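Long-range contact in HydG protein (PDB 4RTB), which is a radical S-adenosylmethionine maturase of [FeFe]-hydrogenase and acts as a synthase of carbon monoxide and cyanide: residues T203-V215 with I246-E260. Residues are numbered along the deposited sequence; the frame is centred on the assembly and turned at random.
With SAM (S-adenosylmethionine), chain B.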
# COMPACT_ATOMS: atom_id res chain seq x y z
N THR A 203 -0.32 5.18 10.47
CA THR A 203 -1.47 4.68 9.72
C THR A 203 -1.80 3.25 10.10
O THR A 203 -0.91 2.41 10.25
CB THR A 203 -1.21 4.75 8.20
OG1 THR A 203 -0.90 6.10 7.83
CG2 THR A 203 -2.44 4.29 7.42
N TYR A 204 -3.08 2.97 10.27
CA TYR A 204 -3.55 1.63 10.55
C TYR A 204 -4.09 0.98 9.29
O TYR A 204 -5.12 1.39 8.75
CB TYR A 204 -4.63 1.66 11.64
CG TYR A 204 -5.40 0.37 11.77
CD1 TYR A 204 -6.72 0.29 11.37
CD2 TYR A 204 -4.79 -0.77 12.29
CE1 TYR A 204 -7.43 -0.89 11.49
CE2 TYR A 204 -5.49 -1.95 12.40
CZ TYR A 204 -6.81 -2.01 12.00
OH TYR A 204 -7.51 -3.18 12.12
N GLN A 205 -3.39 -0.04 8.80
CA GLN A 205 -3.78 -0.70 7.56
C GLN A 205 -4.50 -2.02 7.79
O GLN A 205 -3.97 -2.92 8.44
CB GLN A 205 -2.55 -0.93 6.68
CG GLN A 205 -2.20 0.26 5.80
CD GLN A 205 -0.76 0.24 5.33
OE1 GLN A 205 -0.15 -0.81 5.21
NE2 GLN A 205 -0.22 1.43 5.07
N LEU A 206 -5.71 -2.12 7.25
CA LEU A 206 -6.48 -3.35 7.32
C LEU A 206 -7.06 -3.68 5.95
O LEU A 206 -7.89 -2.93 5.43
CB LEU A 206 -7.59 -3.23 8.37
CG LEU A 206 -8.11 -4.53 9.01
CD1 LEU A 206 -9.11 -5.25 8.12
CD2 LEU A 206 -6.95 -5.44 9.38
N PHE A 207 -6.61 -4.78 5.37
CA PHE A 207 -7.07 -5.16 4.04
C PHE A 207 -8.32 -6.03 4.14
O PHE A 207 -8.37 -6.97 4.92
CB PHE A 207 -5.97 -5.92 3.27
CG PHE A 207 -4.62 -5.24 3.29
CD1 PHE A 207 -4.51 -3.87 3.45
CD2 PHE A 207 -3.46 -5.99 3.14
CE1 PHE A 207 -3.27 -3.26 3.47
CE2 PHE A 207 -2.22 -5.38 3.15
CZ PHE A 207 -2.13 -4.02 3.32
N GLN A 208 -9.33 -5.70 3.34
CA GLN A 208 -10.56 -6.48 3.30
C GLN A 208 -10.30 -7.85 2.66
O GLN A 208 -11.10 -8.78 2.80
CB GLN A 208 -11.65 -5.72 2.53
CG GLN A 208 -12.98 -6.44 2.36
CD GLN A 208 -13.53 -6.98 3.66
OE1 GLN A 208 -13.38 -6.37 4.72
NE2 GLN A 208 -14.17 -8.14 3.59
N GLU A 209 -9.15 -7.96 1.98
CA GLU A 209 -8.75 -9.14 1.21
C GLU A 209 -9.71 -9.40 0.05
O GLU A 209 -9.29 -9.45 -1.11
CB GLU A 209 -8.66 -10.40 2.10
CG GLU A 209 -7.95 -10.20 3.43
CD GLU A 209 -6.46 -9.95 3.30
OE1 GLU A 209 -5.91 -10.10 2.19
OE2 GLU A 209 -5.83 -9.61 4.32
N SER A 210 -10.99 -9.56 0.35
CA SER A 210 -12.01 -9.68 -0.68
C SER A 210 -13.33 -9.07 -0.26
O SER A 210 -13.75 -9.20 0.89
CB SER A 210 -12.23 -11.13 -1.07
OG SER A 210 -13.41 -11.24 -1.86
N TYR A 211 -13.99 -8.41 -1.20
CA TYR A 211 -15.27 -7.77 -0.95
C TYR A 211 -16.43 -8.66 -1.36
O TYR A 211 -17.59 -8.30 -1.17
CB TYR A 211 -15.34 -6.43 -1.68
CG TYR A 211 -14.55 -5.34 -1.00
CD1 TYR A 211 -13.20 -5.16 -1.27
CD2 TYR A 211 -15.15 -4.51 -0.06
CE1 TYR A 211 -12.47 -4.17 -0.64
CE2 TYR A 211 -14.43 -3.52 0.57
CZ TYR A 211 -13.10 -3.35 0.28
OH TYR A 211 -12.39 -2.37 0.91
N ASN A 212 -16.12 -9.82 -1.93
CA ASN A 212 -17.16 -10.79 -2.25
C ASN A 212 -17.31 -11.81 -1.13
O ASN A 212 -16.43 -12.65 -0.94
CB ASN A 212 -16.86 -11.50 -3.57
CG ASN A 212 -18.11 -12.07 -4.22
OD1 ASN A 212 -19.23 -11.68 -3.89
ND2 ASN A 212 -17.93 -13.00 -5.15
N PRO A 213 -18.42 -11.73 -0.39
CA PRO A 213 -18.70 -12.64 0.73
C PRO A 213 -18.66 -14.10 0.29
O PRO A 213 -18.36 -14.97 1.10
CB PRO A 213 -20.10 -12.24 1.18
CG PRO A 213 -20.29 -10.85 0.68
CD PRO A 213 -19.53 -10.78 -0.61
N GLU A 214 -18.95 -14.34 -0.98
CA GLU A 214 -19.04 -15.69 -1.51
C GLU A 214 -17.65 -16.31 -1.73
O GLU A 214 -17.51 -17.53 -1.65
CB GLU A 214 -19.83 -15.70 -2.82
CG GLU A 214 -21.22 -15.06 -2.72
CD GLU A 214 -22.05 -15.61 -1.57
OE1 GLU A 214 -22.09 -16.85 -1.38
OE2 GLU A 214 -22.67 -14.80 -0.84
N VAL A 215 -16.65 -15.48 -2.00
CA VAL A 215 -15.29 -15.98 -2.13
C VAL A 215 -14.51 -15.73 -0.84
O VAL A 215 -13.53 -16.42 -0.54
CB VAL A 215 -14.54 -15.36 -3.35
CG1 VAL A 215 -15.50 -15.18 -4.52
CG2 VAL A 215 -13.90 -14.04 -2.99
N ILE A 246 -6.09 5.74 7.94
CA ILE A 246 -6.36 4.31 7.75
C ILE A 246 -6.01 3.86 6.33
O ILE A 246 -5.92 4.67 5.42
CB ILE A 246 -7.84 3.98 8.01
CG1 ILE A 246 -8.73 4.75 7.04
CG2 ILE A 246 -8.20 4.31 9.45
CD1 ILE A 246 -10.21 4.60 7.31
N GLY A 247 -5.81 2.55 6.16
CA GLY A 247 -5.46 2.01 4.87
C GLY A 247 -6.32 0.83 4.44
O GLY A 247 -6.41 -0.17 5.15
N ILE A 248 -6.95 0.95 3.28
CA ILE A 248 -7.72 -0.16 2.71
C ILE A 248 -6.78 -1.07 1.92
O ILE A 248 -5.64 -0.69 1.64
CB ILE A 248 -8.85 0.34 1.79
CG1 ILE A 248 -9.62 1.49 2.43
CG2 ILE A 248 -9.83 -0.77 1.46
CD1 ILE A 248 -10.99 1.71 1.80
N GLY A 249 -7.25 -2.26 1.58
CA GLY A 249 -6.53 -3.16 0.69
C GLY A 249 -7.44 -4.26 0.19
O GLY A 249 -8.43 -4.60 0.83
N ALA A 250 -7.11 -4.82 -0.97
CA ALA A 250 -7.85 -5.96 -1.51
C ALA A 250 -6.91 -6.92 -2.20
O ALA A 250 -6.19 -6.55 -3.12
CB ALA A 250 -8.93 -5.49 -2.47
N LEU A 251 -6.90 -8.17 -1.74
CA LEU A 251 -6.04 -9.18 -2.33
C LEU A 251 -6.56 -9.56 -3.71
O LEU A 251 -7.69 -10.03 -3.86
CB LEU A 251 -5.95 -10.41 -1.43
CG LEU A 251 -4.82 -11.39 -1.70
CD1 LEU A 251 -3.57 -10.65 -2.14
CD2 LEU A 251 -4.54 -12.21 -0.46
N PHE A 252 -5.73 -9.35 -4.73
CA PHE A 252 -6.13 -9.62 -6.11
C PHE A 252 -5.69 -11.02 -6.54
O PHE A 252 -4.54 -11.41 -6.35
CB PHE A 252 -5.55 -8.57 -7.05
CG PHE A 252 -6.25 -7.24 -6.96
CD1 PHE A 252 -7.40 -7.01 -7.69
CD2 PHE A 252 -5.77 -6.24 -6.13
CE1 PHE A 252 -8.06 -5.79 -7.61
CE2 PHE A 252 -6.42 -5.03 -6.04
CZ PHE A 252 -7.57 -4.80 -6.78
N GLY A 253 -6.63 -11.75 -7.13
CA GLY A 253 -6.38 -13.13 -7.51
C GLY A 253 -7.23 -14.06 -6.67
O GLY A 253 -7.25 -15.27 -6.88
N LEU A 254 -7.92 -13.48 -5.69
CA LEU A 254 -8.82 -14.24 -4.83
C LEU A 254 -10.14 -14.49 -5.55
O LEU A 254 -10.59 -15.63 -5.65
CB LEU A 254 -9.05 -13.50 -3.51
CG LEU A 254 -8.51 -14.17 -2.25
CD1 LEU A 254 -7.11 -14.72 -2.47
CD2 LEU A 254 -8.54 -13.20 -1.08
N GLY A 255 -10.74 -13.43 -6.06
CA GLY A 255 -11.95 -13.53 -6.85
C GLY A 255 -11.84 -12.72 -8.13
O GLY A 255 -10.75 -12.31 -8.52
N ASP A 256 -12.98 -12.50 -8.79
CA ASP A 256 -13.02 -11.69 -10.00
C ASP A 256 -12.48 -10.30 -9.68
O ASP A 256 -13.05 -9.58 -8.87
CB ASP A 256 -14.44 -11.61 -10.56
CG ASP A 256 -14.46 -11.26 -12.03
OD1 ASP A 256 -14.55 -10.06 -12.37
OD2 ASP A 256 -14.40 -12.20 -12.86
N PRO A 257 -11.37 -9.92 -10.34
CA PRO A 257 -10.64 -8.68 -10.04
C PRO A 257 -11.52 -7.45 -10.21
O PRO A 257 -11.37 -6.46 -9.48
CB PRO A 257 -9.50 -8.69 -11.07
CG PRO A 257 -9.44 -10.10 -11.58
CD PRO A 257 -10.84 -10.60 -11.52
N LEU A 258 -12.44 -7.52 -11.17
CA LEU A 258 -13.40 -6.45 -11.41
C LEU A 258 -14.19 -6.13 -10.15
O LEU A 258 -14.34 -4.96 -9.77
CB LEU A 258 -14.36 -6.85 -12.54
CG LEU A 258 -15.59 -5.97 -12.77
CD1 LEU A 258 -15.16 -4.54 -13.06
CD2 LEU A 258 -16.46 -6.51 -13.89
N PHE A 259 -14.66 -7.17 -9.49
CA PHE A 259 -15.49 -7.01 -8.30
C PHE A 259 -14.72 -6.38 -7.14
O PHE A 259 -15.25 -5.51 -6.45
CB PHE A 259 -16.06 -8.36 -7.87
CG PHE A 259 -17.10 -8.25 -6.80
CD1 PHE A 259 -18.44 -8.08 -7.13
CD2 PHE A 259 -16.75 -8.31 -5.46
CE1 PHE A 259 -19.40 -7.98 -6.15
CE2 PHE A 259 -17.71 -8.20 -4.48
CZ PHE A 259 -19.04 -8.04 -4.82
N GLU A 260 -13.48 -6.82 -6.92
CA GLU A 260 -12.66 -6.29 -5.84
C GLU A 260 -12.28 -4.83 -6.11
O GLU A 260 -12.30 -3.99 -5.20
CB GLU A 260 -11.41 -7.14 -5.64
CG GLU A 260 -11.41 -7.99 -4.37
CD GLU A 260 -12.15 -9.32 -4.54
OE1 GLU A 260 -11.63 -10.21 -5.25
OE2 GLU A 260 -13.24 -9.47 -3.95
N SAM B . -2.73 -10.83 9.95
CA SAM B . -3.32 -9.55 9.56
C SAM B . -4.44 -9.69 8.53
O SAM B . -4.74 -10.76 8.03
OXT SAM B . -5.08 -8.70 8.18
CB SAM B . -2.27 -8.59 9.01
CG SAM B . -0.98 -9.20 8.47
SD SAM B . -1.08 -10.22 6.98
CE SAM B . 0.51 -11.05 7.15
C5' SAM B . -0.50 -9.07 5.71
C4' SAM B . -1.17 -9.21 4.35
O4' SAM B . -0.49 -10.10 3.47
C3' SAM B . -2.59 -9.77 4.46
O3' SAM B . -3.51 -8.72 4.66
C2' SAM B . -2.80 -10.45 3.12
O2' SAM B . -3.64 -9.68 2.31
C1' SAM B . -1.42 -10.51 2.48
N9 SAM B . -1.18 -11.88 2.03
C8 SAM B . -1.33 -13.02 2.76
N7 SAM B . -1.02 -14.08 1.99
C5 SAM B . -0.68 -13.64 0.76
C6 SAM B . -0.29 -14.29 -0.40
N6 SAM B . -0.19 -15.62 -0.41
N1 SAM B . -0.00 -13.56 -1.53
C2 SAM B . -0.10 -12.18 -1.50
N3 SAM B . -0.49 -11.54 -0.35
C4 SAM B . -0.78 -12.25 0.77
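Tyr204 and Gln205 pair with Ile246 and Gly247 as parallel strands of the (beta/alpha) barrel of this radical SAM enzyme. Helices in the intervening chain make the link a beta-alpha-beta crossover. Gly247 N donates to Tyr204 O at 2.9 Å, and Leu206 N to Gly247 O at 3.0 Å. Gln208 N continues the pairing to Gly249 O.

Phe207 lies between Gly249 and SAM. Its CB packs 3.7 Å from Gly249 O. CG is anti to the carbonyl carbon (chi1 -49°), which brings the ring alongside Gly249. CD1 then lies 3.5 Å from Gly249 CA, where a CB on that glycine would collide with it. CE1 reaches Ile248 O. On the other side of the ring, CD2 stands 3.1 Å from SAM O3', and CE2 is near the same oxygen.

Glu209 takes the ribose. Its chain bends at chi2 (-69°), and OE1 and OE2 accept from SAM O2' and O3', although the modelled length to O2' is doubtfully short. Lys225 and Arg231 form long, weak ion pairs with OE2. Leu251 rests its CB and CD2 near OE1 and brings CD1 to the adenine.

Farther on, Glu260 grips the turn after Glu209. Its OE2 receives Ser210 OG at 2.7 Å and Tyr211 N at 3.0 Å, both from one face of the carboxylate. Ser210 OG in turn accepts from Asn212 N, an ST turn. A leucine in place of Glu260 would probably leave Ser210 OG and Tyr211 N without this shared acceptor and the turn less firmly fixed. The Phe259 ring presents its edge to Tyr211 O. Over one face, toward the rim, Asn212 CG sits 3.9 Å above the Phe259 ring plane, the amide tilted 45° to it.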